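Side-chain contact in nucleoporin NUP170 (Chaetomium thermophilum, PDB 5HAX), which is probably a structural scaffold component of the nuclear pore complex, built from a beta-propeller-like N-terminal region and a helical C-terminal region: residues A[618-622]-A[623-627]. Numbering follows the deposited sequence.
Sequences STIPT and SKLVT
The first turn of helix 622-640 begins here, with Pro621 at the N-cap and Ile620 and Leu625 packed together across the helix start. Pro621 O accepts a hydrogen bond from Leu625 N at 3.2 Å. Thr622 O accepts one from Val626 N at 3.0 Å. These are the first i to i+4 bonds of the helix. Lys624 N also reaches Pro621 O, but that bond is weak, its N-H...O angle only 125°. Val626 CG2 also lies alongside the other oxygen, 3.4 Å from Thr622 O.

The apolar contact joins the residue before the cap to the first turn. Ile620 CG2 meets Leu625 CG at 4.0 Å, and the two side chains cross at about a right angle. With chi1 at -51°, Ile620 keeps CG1 beside its backbone N and sends CG2 toward the helix; CG2 also touches Lys624 CB at 3.9 Å. The ring of Pro621 lies side by side with the base of Lys624. Cutting Leu625 back to an alanine is likely to take away the branched end that Ile620 CG2 rests on and open a gap toward Ile686 and Tyr717. Before the helix, Ser618 OG donates to Ile620 O at 3.0 Å, from above the carbonyl plane.

Leu625 is buried, touching Ile686 and Val689 of helix 663-694. Tyr717 of helix 717-722 and Leu602 touch both Leu625 and Ile620. Upstream, the backbone of Thr619 pairs with Val607, just before strand 608-609.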
loop_
_atom_site.group_PDB
_atom_site.type_symbol
_atom_site.label_atom_id
_atom_site.label_comp_id
_atom_site.label_asym_id
_atom_site.label_seq_id
_atom_site.Cartn_x
_atom_site.Cartn_y
_atom_site.Cartn_z
ATOM N N SER A 618 -2.863 -26.110 2.124
ATOM C CA SER A 618 -3.072 -25.214 3.254
ATOM C C SER A 618 -3.442 -23.817 2.769
ATOM O O SER A 618 -2.836 -23.292 1.830
ATOM C CB SER A 618 -1.818 -25.135 4.129
ATOM O OG SER A 618 -0.750 -24.512 3.439
ATOM N N THR A 619 -4.439 -23.218 3.424
ATOM C CA THR A 619 -4.847 -21.861 3.074
ATOM C C THR A 619 -3.717 -20.869 3.313
ATOM O O THR A 619 -3.456 -20.000 2.472
ATOM C CB THR A 619 -6.074 -21.453 3.887
ATOM O OG1 THR A 619 -7.056 -22.496 3.844
ATOM C CG2 THR A 619 -6.674 -20.162 3.344
ATOM N N ILE A 620 -3.043 -20.977 4.447
ATOM C CA ILE A 620 -1.986 -20.048 4.837
ATOM C C ILE A 620 -0.643 -20.674 4.476
ATOM O O ILE A 620 -0.404 -21.833 4.838
ATOM C CB ILE A 620 -2.045 -19.725 6.341
ATOM C CG1 ILE A 620 -3.458 -19.286 6.744
ATOM C CG2 ILE A 620 -1.016 -18.654 6.688
ATOM C CD1 ILE A 620 -3.955 -18.038 6.031
ATOM N N PRO A 621 0.243 -19.963 3.776
ATOM C CA PRO A 621 1.573 -20.520 3.498
ATOM C C PRO A 621 2.310 -20.884 4.779
ATOM O O PRO A 621 2.181 -20.216 5.807
ATOM C CB PRO A 621 2.284 -19.392 2.735
ATOM C CG PRO A 621 1.407 -18.183 2.867
ATOM C CD PRO A 621 0.026 -18.688 3.073
ATOM N N THR A 622 3.093 -21.965 4.702
ATOM C CA THR A 622 3.796 -22.467 5.879
ATOM C C THR A 622 4.739 -21.417 6.454
ATOM O O THR A 622 4.844 -21.272 7.678
ATOM C CB THR A 622 4.578 -23.733 5.525
ATOM O OG1 THR A 622 5.551 -23.428 4.519
ATOM C CG2 THR A 622 3.645 -24.822 5.012
ATOM N N SER A 623 5.438 -20.681 5.586
ATOM C CA SER A 623 6.369 -19.662 6.058
ATOM C C SER A 623 5.663 -18.607 6.897
ATOM O O SER A 623 6.243 -18.083 7.854
ATOM C CB SER A 623 7.072 -19.007 4.869
ATOM O OG SER A 623 6.136 -18.351 4.030
ATOM N N LYS A 624 4.413 -18.286 6.555
ATOM C CA LYS A 624 3.656 -17.323 7.344
ATOM C C LYS A 624 3.260 -17.911 8.692
ATOM O O LYS A 624 3.261 -17.206 9.708
ATOM C CB LYS A 624 2.419 -16.876 6.565
ATOM C CG LYS A 624 1.636 -15.754 7.224
ATOM C CD LYS A 624 2.411 -14.448 7.208
ATOM C CE LYS A 624 1.644 -13.347 7.919
ATOM N NZ LYS A 624 1.848 -12.023 7.273
ATOM N N LEU A 625 2.915 -19.199 8.723
ATOM C CA LEU A 625 2.565 -19.842 9.984
ATOM C C LEU A 625 3.747 -19.873 10.942
ATOM O O LEU A 625 3.561 -19.775 12.161
ATOM C CB LEU A 625 2.051 -21.259 9.725
ATOM C CG LEU A 625 0.692 -21.352 9.027
ATOM C CD1 LEU A 625 0.435 -22.770 8.541
ATOM C CD2 LEU A 625 -0.426 -20.889 9.952
ATOM N N VAL A 626 4.967 -19.999 10.414
ATOM C CA VAL A 626 6.153 -20.034 11.266
ATOM C C VAL A 626 6.345 -18.693 11.963
ATOM O O VAL A 626 6.509 -18.631 13.187
ATOM C CB VAL A 626 7.393 -20.420 10.437
ATOM C CG1 VAL A 626 8.675 -20.223 11.246
ATOM C CG2 VAL A 626 7.282 -21.859 9.956
ATOM N N THR A 627 6.342 -17.602 11.194
ATOM C CA THR A 627 6.565 -16.283 11.779
ATOM C C THR A 627 5.493 -15.947 12.808
ATOM O O THR A 627 5.795 -15.396 13.873
ATOM C CB THR A 627 6.602 -15.216 10.684
ATOM O OG1 THR A 627 5.345 -15.188 9.997
ATOM C CG2 THR A 627 7.718 -15.503 9.689
#